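Side-chain contacts in acyltransferase (PDB 4Q38), which transfers long aliphatic acyl chains from acyl-CoA to glycopeptide antibiotics of the teicoplanin type: residues 212-217 against 297-302; 250-255 against 291-296; 255-260 against 319-324. One frame throughout, in Å; residues are numbered along the deposited sequence.

Interaction 1: 212-217 against 297-302; sequences VPEWGG and VFRYNG. With COA (coenzyme A), chain D.
Glu214 and Arg299 meet in a salt bridge: Arg299 NH2 donates to Glu214 OE1 over 2.7 Å along a nearly straight line (170°). The two chains run antiparallel where they overlap. OE1 lies at the edge of the guanidinium, close to its plane, but is itself met on its anti side and from outside the carboxylate plane, the two groups being turned 37° apart. Arg299 NE adds a weak second bond to the same oxygen at 3.4 Å, and a water sits 2.9 Å from Glu214 OE1 and weakly accepts from Arg299 NE. Glu214 reaches the arginine as an extended chain, its CG anti to the backbone N (chi1 176°).

Further out, Arg167 of helix 157-169 pairs with Glu214 OE2 and Glu295 with Arg299 NH1, so both charged groups have a second partner of opposite sign. Coenzyme A runs beside the bridge, with Glu214 CG 3.6 Å from its O9P. Two residues before the glutamate, Val212 O accepts from the pantetheine N4P at 2.9 Å. A backbone carbonyl just past the end of a central strand, here 206-211, holding the pantetheine amide is characteristic of the acyl-CoA site of the GNAT fold.

Interaction 2: 250-255 against 291-296; sequences SSWMLD and SSILEF. With COA (coenzyme A), chain D.
The indole of Trp252 and the phenyl ring of Phe296 lie near parallel (21° between the five-membered ring and the phenyl) but slid so far past each other, 5.5 Å between centroids, that they scarcely overlap. What touches is the pyrrole corner of the tryptophan: NE1 lies 3.4 Å from Phe296 CB, and Trp252 CD1 comes close to Phe296 CD2. Ile293, one turn earlier on helix 290-298, crosses the indole at about a right angle and brings CG1 and CD1 to the CE3 corner of the indole, CD1 coming to 3.6 Å from Trp252 CE3. Trp252 CG sits between its own backbone N and carbonyl carbon (chi1 64°), which swings the indole toward the helix.

Both aromatic residues bind CoA, in the cleft of the GNAT fold beside the ends of the neighbouring parallel strands 206-211 and 246-251, where the pantetheine arm lies. Trp252 NE1 donates to the pantetheine carbonyl O5P over 3.1 Å, a rather bent bond of 141°, with the oxygen at the indole edge. Phe296 carries the pantetheine C2P over the centre of one ring face, while Glu295 CG lies over the opposite face; the backbone O of Phe296 accepts from the adenine N6A at 3.0 Å. Ser251 OG lies 3.1 Å from the coenzyme's S1P and also accepts from Met253 N at 3.0 Å, forming an ST turn at the end of the strand.

Interaction 3: 255-260 against 319-324; sequences DPQLEE and IAHLKA
Gln257 reaches His321 from a short 3-10 segment, 256-260, that opens with an Asx turn at Asp255. In that turn Asp255 OD1 accepts from Gln257 N at 2.9 Å (160°), the donor lying above the carboxylate plane, so the aspartate holds the backbone of the very residue that crosses to the other segment. Leu258 N bonds to Asp255 O at 3.1 Å, and the same three-residue spacing repeats from Glu259 N to Pro256 O and from Glu260 N to Gln257 O, winding the segment tightly.

Between the segments the contact is small and rests on one pair of side chains. The extended chain of Gln257 brings its terminal amide to the edge of the His321 imidazole, the two chains crossing at about a right angle and the amide standing perpendicular to the ring. As modelled, Gln257 NE2 is 3.3 Å from His321 NE2, although the orientation of both end groups is uncertain. The ring extends off its helix toward Gln257 because CG of His321 stands anti to the backbone N (chi1 -162°).

Aromatic rings of Trp328 and Tyr261 also meet His321, the tyrosine roughly perpendicular to it, and Arg326, which pairs with Glu260, touches the histidine as well. Leu258 and Glu259 rest on helix 267-272, and Asp255 OD2 accepts from His329 N. The contact thus joins the loop after strand 246-251 to the C-terminal part of helix 313-323, whose Leu322 packs against helix 290-298.

Interactions 1 and 2 have centres 10 Å apart, share helix 290-298 and both touch the coenzyme. Val212 CB lies 3.8 Å from Met253 CE, and Tyr300 N probably bonds to Leu294 O (3.2 Å), tying the turn after the helix to interaction 2. Interaction 3 lies 11 Å from interaction 2, centre to centre, and continues it through the shared Asp255; Leu258 CD1 packs 3.7 Å from Trp252 O, and Leu294 CD2 lies 4.0 Å from Leu322 CD1. Interactions 1 and 3, with centres 18 Å apart, meet where Phe298 CZ packs 3.9 Å from Ile319 CG1. Interaction 3 stands apart from the pocket, the side chain of His321 being about 13 Å from coenzyme A.

Interaction 1: 212-217 against 297-302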
loop_
_atom_site.group_PDB
_atom_site.type_symbol
_atom_site.label_atom_id
_atom_site.label_comp_id
_atom_site.label_asym_id
_atom_site.label_seq_id
_atom_site.Cartn_x
_atom_site.Cartn_y
_atom_site.Cartn_z
ATOM N N VAL A 212 -7.555 -1.766 -5.676
ATOM C CA VAL A 212 -7.326 -1.184 -6.996
ATOM C C VAL A 212 -6.105 -0.264 -6.918
ATOM O O VAL A 212 -6.189 0.842 -6.370
ATOM C CB VAL A 212 -8.564 -0.399 -7.520
ATOM C CG1 VAL A 212 -8.300 0.139 -8.930
ATOM C CG2 VAL A 212 -9.820 -1.272 -7.517
ATOM N N PRO A 213 -4.957 -0.730 -7.426
ATOM C CA PRO A 213 -3.795 0.148 -7.501
ATOM C C PRO A 213 -4.027 1.249 -8.537
ATOM O O PRO A 213 -4.832 1.086 -9.462
ATOM C CB PRO A 213 -2.662 -0.784 -7.943
ATOM C CG PRO A 213 -3.331 -1.957 -8.570
ATOM C CD PRO A 213 -4.691 -2.082 -7.954
ATOM N N GLU A 214 -3.348 2.369 -8.370
ATOM C CA GLU A 214 -3.593 3.503 -9.250
ATOM C C GLU A 214 -3.088 3.209 -10.660
ATOM O O GLU A 214 -3.801 3.421 -11.636
ATOM C CB GLU A 214 -2.944 4.779 -8.708
ATOM C CG GLU A 214 -3.119 5.960 -9.668
ATOM C CD GLU A 214 -2.524 7.246 -9.140
ATOM O OE1 GLU A 214 -2.904 7.676 -8.035
ATOM O OE2 GLU A 214 -1.672 7.825 -9.842
ATOM N N TRP A 215 -1.868 2.693 -10.760
ATOM C CA TRP A 215 -1.257 2.453 -12.072
ATOM C C TRP A 215 -1.866 1.310 -12.811
ATOM O O TRP A 215 -2.223 0.292 -12.219
ATOM C CB TRP A 215 0.237 2.228 -11.922
ATOM C CG TRP A 215 1.005 3.502 -11.687
ATOM C CD1 TRP A 215 0.498 4.791 -11.518
ATOM C CD2 TRP A 215 2.455 3.643 -11.562
ATOM N NE1 TRP A 215 1.513 5.694 -11.324
ATOM C CE2 TRP A 215 2.712 5.069 -11.329
ATOM C CE3 TRP A 215 3.527 2.761 -11.614
ATOM C CZ2 TRP A 215 3.998 5.567 -11.169
ATOM C CZ3 TRP A 215 4.819 3.276 -11.446
ATOM C CH2 TRP A 215 5.044 4.646 -11.232
ATOM N N GLY A 216 -1.983 1.471 -14.125
ATOM C CA GLY A 216 -2.551 0.436 -14.967
ATOM C C GLY A 216 -3.751 0.900 -15.763
ATOM O O GLY A 216 -4.431 0.079 -16.366
ATOM N N GLY A 217 -4.003 2.213 -15.772
ATOM C CA GLY A 217 -5.091 2.799 -16.565
ATOM C C GLY A 217 -6.484 2.631 -15.965
ATOM O O GLY A 217 -6.621 2.226 -14.807
ATOM N N VAL A 297 -8.514 10.905 -5.217
ATOM C CA VAL A 297 -8.833 11.732 -6.379
ATOM C C VAL A 297 -7.797 12.834 -6.597
ATOM O O VAL A 297 -7.485 13.162 -7.734
ATOM C CB VAL A 297 -10.272 12.307 -6.308
ATOM C CG1 VAL A 297 -10.545 13.263 -7.454
ATOM C CG2 VAL A 297 -11.288 11.168 -6.354
ATOM N N PHE A 298 -7.267 13.393 -5.512
ATOM C CA PHE A 298 -6.357 14.543 -5.606
ATOM C C PHE A 298 -4.999 14.367 -4.924
ATOM O O PHE A 298 -4.149 15.256 -5.031
ATOM C CB PHE A 298 -7.000 15.783 -4.974
ATOM C CG PHE A 298 -8.324 16.167 -5.561
ATOM C CD1 PHE A 298 -8.400 16.783 -6.809
ATOM C CD2 PHE A 298 -9.502 15.948 -4.844
ATOM C CE1 PHE A 298 -9.631 17.159 -7.338
ATOM C CE2 PHE A 298 -10.735 16.322 -5.375
ATOM C CZ PHE A 298 -10.796 16.928 -6.618
ATOM N N ARG A 299 -4.802 13.259 -4.208
ATOM C CA ARG A 299 -3.662 13.114 -3.281
ATOM C C ARG A 299 -3.593 14.366 -2.417
ATOM O O ARG A 299 -2.563 15.054 -2.357
ATOM C CB ARG A 299 -2.334 12.882 -4.022
ATOM C CG ARG A 299 -2.283 11.632 -4.891
ATOM C CD ARG A 299 -2.466 10.351 -4.089
ATOM N NE ARG A 299 -2.725 9.218 -4.981
ATOM C CZ ARG A 299 -2.973 7.977 -4.577
ATOM N NH1 ARG A 299 -2.997 7.692 -3.284
ATOM N NH2 ARG A 299 -3.205 7.021 -5.472
ATOM N N TYR A 300 -4.714 14.645 -1.759
ATOM C CA TYR A 300 -4.936 15.892 -1.049
ATOM C C TYR A 300 -3.911 16.119 0.052
ATOM O O TYR A 300 -3.668 15.243 0.878
ATOM C CB TYR A 300 -6.346 15.905 -0.463
ATOM C CG TYR A 300 -6.753 17.227 0.134
ATOM C CD1 TYR A 300 -6.865 18.368 -0.662
ATOM C CD2 TYR A 300 -7.038 17.338 1.495
ATOM C CE1 TYR A 300 -7.240 19.583 -0.118
ATOM C CE2 TYR A 300 -7.414 18.552 2.050
ATOM C CZ TYR A 300 -7.512 19.669 1.238
ATOM O OH TYR A 300 -7.880 20.880 1.780
ATOM N N ASN A 301 -3.315 17.303 0.043
ATOM C CA ASN A 301 -2.379 17.708 1.080
ATOM C C ASN A 301 -2.717 19.098 1.631
ATOM O O ASN A 301 -1.847 19.962 1.762
ATOM C CB ASN A 301 -0.938 17.642 0.552
ATOM C CG ASN A 301 0.101 17.810 1.649
ATOM O OD1 ASN A 301 1.138 18.434 1.434
ATOM N ND2 ASN A 301 -0.172 17.260 2.826
ATOM N N GLY A 302 -3.996 19.304 1.938
ATOM C CA GLY A 302 -4.441 20.493 2.657
ATOM C C GLY A 302 -4.655 21.754 1.842
ATOM O O GLY A 302 -4.871 22.821 2.418
HETATM N N1A COA D . -8.734 11.160 -10.113
HETATM C C2A COA D . -9.251 12.034 -10.999
HETATM N N3A COA D . -10.177 11.703 -11.917
HETATM C C4A COA D . -10.642 10.430 -11.989
HETATM C C5A COA D . -10.123 9.415 -11.055
HETATM C C6A COA D . -9.107 9.859 -10.073
HETATM N N6A COA D . -8.571 9.013 -9.159
HETATM N N7A COA D . -10.755 8.266 -11.355
HETATM C C8A COA D . -11.602 8.514 -12.381
HETATM N N9A COA D . -11.521 9.803 -12.766
HETATM C C1B COA D . -12.306 10.452 -13.844
HETATM C C2B COA D . -12.205 9.746 -15.183
HETATM O O2B COA D . -11.090 10.228 -15.927
HETATM C C3B COA D . -13.540 10.084 -15.813
HETATM O O3B COA D . -13.495 11.439 -16.265
HETATM P P3B COA D . -14.476 12.040 -17.405
HETATM O O7A COA D . -13.932 11.445 -18.668
HETATM O O8A COA D . -14.303 13.524 -17.217
HETATM O O9A COA D . -15.862 11.562 -17.044
HETATM C C4B COA D . -14.489 10.027 -14.620
HETATM O O4B COA D . -13.692 10.399 -13.492
HETATM C C5B COA D . -15.142 8.661 -14.394
HETATM O O5B COA D . -14.132 7.676 -14.114
HETATM P P1A COA D . -14.434 6.102 -14.073
HETATM O O1A COA D . -14.561 5.530 -15.459
HETATM O O2A COA D . -15.555 5.898 -13.088
HETATM O O3A COA D . -13.078 5.528 -13.390
HETATM P P2A COA D . -11.729 5.116 -14.167
HETATM O O4A COA D . -11.835 3.682 -14.610
HETATM O O5A COA D . -11.350 6.152 -15.192
HETATM O O6A COA D . -10.672 5.239 -12.957
HETATM C CBP COA D . -9.476 4.232 -11.057
HETATM C CCP COA D . -10.792 4.389 -11.812
HETATM C CDP COA D . -9.795 3.360 -9.853
HETATM C CEP COA D . -8.477 3.542 -11.963
HETATM C CAP COA D . -8.939 5.614 -10.611
HETATM O OAP COA D . -9.943 6.309 -9.870
HETATM C C9P COA D . -7.671 5.613 -9.778
HETATM O O9P COA D . -6.588 5.419 -10.304
HETATM N N8P COA D . -7.792 5.870 -8.471
HETATM C C7P COA D . -6.686 5.737 -7.539
HETATM C C6P COA D . -6.664 4.345 -6.909
HETATM C C5P COA D . -7.897 4.119 -6.048
HETATM O O5P COA D . -8.685 5.034 -5.831
HETATM N N4P COA D . -8.066 2.881 -5.578
HETATM C C3P COA D . -9.056 2.562 -4.553
HETATM C C2P COA D . -8.624 2.971 -3.154
HETATM S S1P COA D . -9.916 2.541 -1.939
HETATM O O HOH W 1 -4.647 9.826 -7.111
#

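Interaction 2: 250-255 against 291-296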
loop_
_atom_site.group_PDB
_atom_site.type_symbol
_atom_site.label_atom_id
_atom_site.label_comp_id
_atom_site.label_asym_id
_atom_site.label_seq_id
_atom_site.Cartn_x
_atom_site.Cartn_y
_atom_site.Cartn_z
ATOM N N SER A 250 -13.742 -2.308 0.562
ATOM C CA SER A 250 -14.170 -1.091 1.261
ATOM C C SER A 250 -13.535 0.085 0.529
ATOM O O SER A 250 -12.316 0.125 0.365
ATOM C CB SER A 250 -13.724 -1.077 2.726
ATOM O OG SER A 250 -14.242 -2.179 3.442
ATOM N N SER A 251 -14.349 1.028 0.063
ATOM C CA SER A 251 -13.821 2.087 -0.785
ATOM C C SER A 251 -14.766 3.267 -0.930
ATOM O O SER A 251 -15.986 3.116 -0.876
ATOM C CB SER A 251 -13.505 1.541 -2.183
ATOM O OG SER A 251 -12.882 2.528 -2.989
ATOM N N TRP A 252 -14.183 4.440 -1.143
ATOM C CA TRP A 252 -14.948 5.599 -1.602
ATOM C C TRP A 252 -15.716 5.281 -2.878
ATOM O O TRP A 252 -16.762 5.887 -3.142
ATOM C CB TRP A 252 -14.003 6.771 -1.821
ATOM C CG TRP A 252 -12.985 6.536 -2.913
ATOM C CD1 TRP A 252 -11.697 6.007 -2.779
ATOM C CD2 TRP A 252 -13.138 6.799 -4.347
ATOM N NE1 TRP A 252 -11.071 5.930 -3.995
ATOM C CE2 TRP A 252 -11.871 6.395 -4.977
ATOM C CE3 TRP A 252 -14.161 7.309 -5.150
ATOM C CZ2 TRP A 252 -11.658 6.511 -6.342
ATOM C CZ3 TRP A 252 -13.933 7.416 -6.524
ATOM C CH2 TRP A 252 -12.710 7.022 -7.104
ATOM N N MET A 253 -15.204 4.310 -3.652
ATOM C CA MET A 253 -15.753 3.910 -4.962
ATOM C C MET A 253 -17.136 3.300 -4.884
ATOM O O MET A 253 -17.890 3.308 -5.862
ATOM C CB MET A 253 -14.882 2.831 -5.599
ATOM C CG MET A 253 -13.689 3.300 -6.392
ATOM S SD MET A 253 -12.944 1.799 -7.048
ATOM C CE MET A 253 -11.220 2.229 -6.919
ATOM N N LEU A 254 -17.433 2.709 -3.737
ATOM C CA LEU A 254 -18.679 2.003 -3.546
ATOM C C LEU A 254 -19.780 2.919 -3.018
ATOM O O LEU A 254 -20.880 2.457 -2.772
ATOM C CB LEU A 254 -18.469 0.808 -2.609
ATOM C CG LEU A 254 -17.753 -0.385 -3.262
ATOM C CD1 LEU A 254 -17.473 -1.469 -2.223
ATOM C CD2 LEU A 254 -18.560 -0.946 -4.434
ATOM N N ASP A 255 -19.466 4.198 -2.819
ATOM C CA ASP A 255 -20.443 5.177 -2.332
ATOM C C ASP A 255 -21.503 5.462 -3.398
ATOM O O ASP A 255 -21.199 6.057 -4.426
ATOM C CB ASP A 255 -19.740 6.476 -1.948
ATOM C CG ASP A 255 -20.668 7.474 -1.239
ATOM O OD1 ASP A 255 -21.911 7.309 -1.276
ATOM O OD2 ASP A 255 -20.135 8.426 -0.634
ATOM N N SER A 291 -11.687 12.431 3.665
ATOM C CA SER A 291 -10.233 12.395 3.497
ATOM C C SER A 291 -9.807 11.292 2.513
ATOM O O SER A 291 -8.889 11.482 1.723
ATOM C CB SER A 291 -9.535 12.233 4.851
ATOM O OG SER A 291 -9.972 11.055 5.503
ATOM N N SER A 292 -10.505 10.161 2.543
ATOM C CA SER A 292 -10.205 9.048 1.645
ATOM C C SER A 292 -10.392 9.432 0.175
ATOM O O SER A 292 -9.466 9.279 -0.622
ATOM C CB SER A 292 -11.057 7.827 1.991
ATOM O OG SER A 292 -10.730 6.733 1.151
ATOM N N ILE A 293 -11.576 9.947 -0.183
ATOM C CA ILE A 293 -11.838 10.319 -1.576
ATOM C C ILE A 293 -10.900 11.453 -2.023
ATOM O O ILE A 293 -10.471 11.502 -3.171
ATOM C CB ILE A 293 -13.345 10.614 -1.860
ATOM C CG1 ILE A 293 -13.642 10.533 -3.364
ATOM C CG2 ILE A 293 -13.779 11.960 -1.282
ATOM C CD1 ILE A 293 -15.125 10.449 -3.704
ATOM N N LEU A 294 -10.555 12.344 -1.098
ATOM C CA LEU A 294 -9.648 13.440 -1.421
ATOM C C LEU A 294 -8.231 12.897 -1.678
ATOM O O LEU A 294 -7.553 13.342 -2.606
ATOM C CB LEU A 294 -9.666 14.507 -0.317
ATOM C CG LEU A 294 -10.910 15.419 -0.282
ATOM C CD1 LEU A 294 -11.002 16.167 1.041
ATOM C CD2 LEU A 294 -10.933 16.383 -1.451
ATOM N N GLU A 295 -7.811 11.916 -0.881
ATOM C CA GLU A 295 -6.519 11.234 -1.118
ATOM C C GLU A 295 -6.490 10.625 -2.514
ATOM O O GLU A 295 -5.606 10.929 -3.320
ATOM C CB GLU A 295 -6.236 10.172 -0.047
ATOM C CG GLU A 295 -5.080 9.213 -0.353
ATOM C CD GLU A 295 -3.703 9.874 -0.344
ATOM O OE1 GLU A 295 -3.547 10.958 0.255
ATOM O OE2 GLU A 295 -2.767 9.311 -0.950
ATOM N N PHE A 296 -7.474 9.788 -2.820
ATOM C CA PHE A 296 -7.436 9.046 -4.077
ATOM C C PHE A 296 -7.783 9.805 -5.352
ATOM O O PHE A 296 -7.369 9.401 -6.449
ATOM C CB PHE A 296 -8.232 7.746 -3.949
ATOM C CG PHE A 296 -7.573 6.753 -3.050
ATOM C CD1 PHE A 296 -6.387 6.121 -3.447
ATOM C CD2 PHE A 296 -8.098 6.475 -1.798
ATOM C CE1 PHE A 296 -5.751 5.210 -2.614
ATOM C CE2 PHE A 296 -7.463 5.572 -0.954
ATOM C CZ PHE A 296 -6.289 4.937 -1.366
HETATM N N1A COA D . -8.734 11.160 -10.113
HETATM C C2A COA D . -9.251 12.034 -10.999
HETATM N N3A COA D . -10.177 11.703 -11.917
HETATM C C4A COA D . -10.642 10.430 -11.989
HETATM C C5A COA D . -10.123 9.415 -11.055
HETATM C C6A COA D . -9.107 9.859 -10.073
HETATM N N6A COA D . -8.571 9.013 -9.159
HETATM N N7A COA D . -10.755 8.266 -11.355
HETATM C C8A COA D . -11.602 8.514 -12.381
HETATM N N9A COA D . -11.521 9.803 -12.766
HETATM C C1B COA D . -12.306 10.452 -13.844
HETATM C C2B COA D . -12.205 9.746 -15.183
HETATM O O2B COA D . -11.090 10.228 -15.927
HETATM C C3B COA D . -13.540 10.084 -15.813
HETATM O O3B COA D . -13.495 11.439 -16.265
HETATM P P3B COA D . -14.476 12.040 -17.405
HETATM O O7A COA D . -13.932 11.445 -18.668
HETATM O O8A COA D . -14.303 13.524 -17.217
HETATM O O9A COA D . -15.862 11.562 -17.044
HETATM C C4B COA D . -14.489 10.027 -14.620
HETATM O O4B COA D . -13.692 10.399 -13.492
HETATM C C5B COA D . -15.142 8.661 -14.394
HETATM O O5B COA D . -14.132 7.676 -14.114
HETATM P P1A COA D . -14.434 6.102 -14.073
HETATM O O1A COA D . -14.561 5.530 -15.459
HETATM O O2A COA D . -15.555 5.898 -13.088
HETATM O O3A COA D . -13.078 5.528 -13.390
HETATM P P2A COA D . -11.729 5.116 -14.167
HETATM O O4A COA D . -11.835 3.682 -14.610
HETATM O O5A COA D . -11.350 6.152 -15.192
HETATM O O6A COA D . -10.672 5.239 -12.957
HETATM C CBP COA D . -9.476 4.232 -11.057
HETATM C CCP COA D . -10.792 4.389 -11.812
HETATM C CDP COA D . -9.795 3.360 -9.853
HETATM C CEP COA D . -8.477 3.542 -11.963
HETATM C CAP COA D . -8.939 5.614 -10.611
HETATM O OAP COA D . -9.943 6.309 -9.870
HETATM C C9P COA D . -7.671 5.613 -9.778
HETATM O O9P COA D . -6.588 5.419 -10.304
HETATM N N8P COA D . -7.792 5.870 -8.471
HETATM C C7P COA D . -6.686 5.737 -7.539
HETATM C C6P COA D . -6.664 4.345 -6.909
HETATM C C5P COA D . -7.897 4.119 -6.048
HETATM O O5P COA D . -8.685 5.034 -5.831
HETATM N N4P COA D . -8.066 2.881 -5.578
HETATM C C3P COA D . -9.056 2.562 -4.553
HETATM C C2P COA D . -8.624 2.971 -3.154
HETATM S S1P COA D . -9.916 2.541 -1.939
HETATM O O HOH W 2 -11.487 4.539 0.306
#

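Interaction 3: 255-260 against 319-324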
loop_
_atom_site.group_PDB
_atom_site.type_symbol
_atom_site.label_atom_id
_atom_site.label_comp_id
_atom_site.label_asym_id
_atom_site.label_seq_id
_atom_site.Cartn_x
_atom_site.Cartn_y
_atom_site.Cartn_z
ATOM N N ASP A 255 -19.466 4.198 -2.819
ATOM C CA ASP A 255 -20.443 5.177 -2.332
ATOM C C ASP A 255 -21.503 5.462 -3.398
ATOM O O ASP A 255 -21.199 6.057 -4.426
ATOM C CB ASP A 255 -19.740 6.476 -1.948
ATOM C CG ASP A 255 -20.668 7.474 -1.239
ATOM O OD1 ASP A 255 -21.911 7.309 -1.276
ATOM O OD2 ASP A 255 -20.135 8.426 -0.634
ATOM N N PRO A 256 -22.750 5.034 -3.158
ATOM C CA PRO A 256 -23.819 5.257 -4.158
ATOM C C PRO A 256 -24.109 6.735 -4.442
ATOM O O PRO A 256 -24.755 7.049 -5.438
ATOM C CB PRO A 256 -25.048 4.595 -3.523
ATOM C CG PRO A 256 -24.516 3.715 -2.448
ATOM C CD PRO A 256 -23.267 4.375 -1.946
ATOM N N GLN A 257 -23.616 7.637 -3.598
ATOM C CA GLN A 257 -23.760 9.074 -3.856
ATOM C C GLN A 257 -23.079 9.532 -5.143
ATOM O O GLN A 257 -23.412 10.586 -5.667
ATOM C CB GLN A 257 -23.225 9.892 -2.694
ATOM C CG GLN A 257 -24.041 9.792 -1.419
ATOM C CD GLN A 257 -23.402 10.591 -0.302
ATOM O OE1 GLN A 257 -22.270 10.307 0.107
ATOM N NE2 GLN A 257 -24.107 11.604 0.184
ATOM N N LEU A 258 -22.120 8.745 -5.637
ATOM C CA LEU A 258 -21.434 9.050 -6.893
ATOM C C LEU A 258 -22.393 9.070 -8.081
ATOM O O LEU A 258 -22.135 9.738 -9.084
ATOM C CB LEU A 258 -20.323 8.026 -7.160
ATOM C CG LEU A 258 -19.091 8.118 -6.269
ATOM C CD1 LEU A 258 -18.256 6.845 -6.405
ATOM C CD2 LEU A 258 -18.281 9.363 -6.609
ATOM N N GLU A 259 -23.489 8.329 -7.959
ATOM C CA GLU A 259 -24.497 8.220 -9.022
ATOM C C GLU A 259 -25.161 9.553 -9.367
ATOM O O GLU A 259 -25.627 9.741 -10.490
ATOM C CB GLU A 259 -25.550 7.176 -8.648
ATOM C CG GLU A 259 -25.000 5.753 -8.592
ATOM C CD GLU A 259 -25.737 4.856 -7.604
ATOM O OE1 GLU A 259 -25.117 3.864 -7.160
ATOM O OE2 GLU A 259 -26.917 5.134 -7.260
ATOM N N GLU A 260 -25.174 10.475 -8.407
ATOM C CA GLU A 260 -25.628 11.851 -8.631
ATOM C C GLU A 260 -24.773 12.606 -9.648
ATOM O O GLU A 260 -25.255 13.534 -10.296
ATOM C CB GLU A 260 -25.620 12.640 -7.322
ATOM C CG GLU A 260 -26.799 12.344 -6.408
ATOM C CD GLU A 260 -26.999 13.391 -5.329
ATOM O OE1 GLU A 260 -27.364 12.997 -4.205
ATOM O OE2 GLU A 260 -26.802 14.600 -5.594
ATOM N N ILE A 319 -15.640 17.947 -5.338
ATOM C CA ILE A 319 -15.632 19.327 -4.838
ATOM C C ILE A 319 -17.051 19.903 -4.741
ATOM O O ILE A 319 -17.410 20.501 -3.722
ATOM C CB ILE A 319 -14.705 20.237 -5.688
ATOM C CG1 ILE A 319 -13.239 19.767 -5.590
ATOM C CG2 ILE A 319 -14.835 21.701 -5.287
ATOM C CD1 ILE A 319 -12.702 19.611 -4.179
ATOM N N ALA A 320 -17.847 19.710 -5.791
ATOM C CA ALA A 320 -19.252 20.150 -5.789
ATOM C C ALA A 320 -19.993 19.626 -4.557
ATOM O O ALA A 320 -20.598 20.396 -3.817
ATOM C CB ALA A 320 -19.953 19.720 -7.069
ATOM N N HIS A 321 -19.916 18.316 -4.329
ATOM C CA HIS A 321 -20.554 17.667 -3.180
ATOM C C HIS A 321 -20.120 18.263 -1.861
ATOM O O HIS A 321 -20.957 18.554 -0.992
ATOM C CB HIS A 321 -20.255 16.172 -3.222
ATOM C CG HIS A 321 -21.173 15.322 -2.376
ATOM N ND1 HIS A 321 -20.747 14.671 -1.277
ATOM C CD2 HIS A 321 -22.516 14.988 -2.533
ATOM C CE1 HIS A 321 -21.771 13.969 -0.746
ATOM N NE2 HIS A 321 -22.852 14.165 -1.516
ATOM N N LEU A 322 -18.809 18.454 -1.697
ATOM C CA LEU A 322 -18.261 19.034 -0.474
ATOM C C LEU A 322 -18.648 20.507 -0.292
ATOM O O LEU A 322 -18.973 20.925 0.816
ATOM C CB LEU A 322 -16.733 18.877 -0.418
ATOM C CG LEU A 322 -16.149 17.477 -0.195
ATOM C CD1 LEU A 322 -14.663 17.445 -0.544
ATOM C CD2 LEU A 322 -16.382 17.001 1.227
ATOM N N LYS A 323 -18.605 21.288 -1.370
ATOM C CA LYS A 323 -19.011 22.697 -1.305
ATOM C C LYS A 323 -20.476 22.847 -0.886
ATOM O O LYS A 323 -20.834 23.820 -0.227
ATOM C CB LYS A 323 -18.762 23.413 -2.636
ATOM C CG LYS A 323 -17.319 23.847 -2.843
ATOM C CD LYS A 323 -17.168 24.732 -4.071
ATOM C CE LYS A 323 -15.751 25.276 -4.179
ATOM N NZ LYS A 323 -15.581 26.174 -5.356
ATOM N N ALA A 324 -21.303 21.866 -1.254
ATOM C CA ALA A 324 -22.729 21.879 -0.931
ATOM C C ALA A 324 -23.018 21.512 0.527
ATOM O O ALA A 324 -24.177 21.478 0.943
ATOM C CB ALA A 324 -23.501 20.966 -1.881
#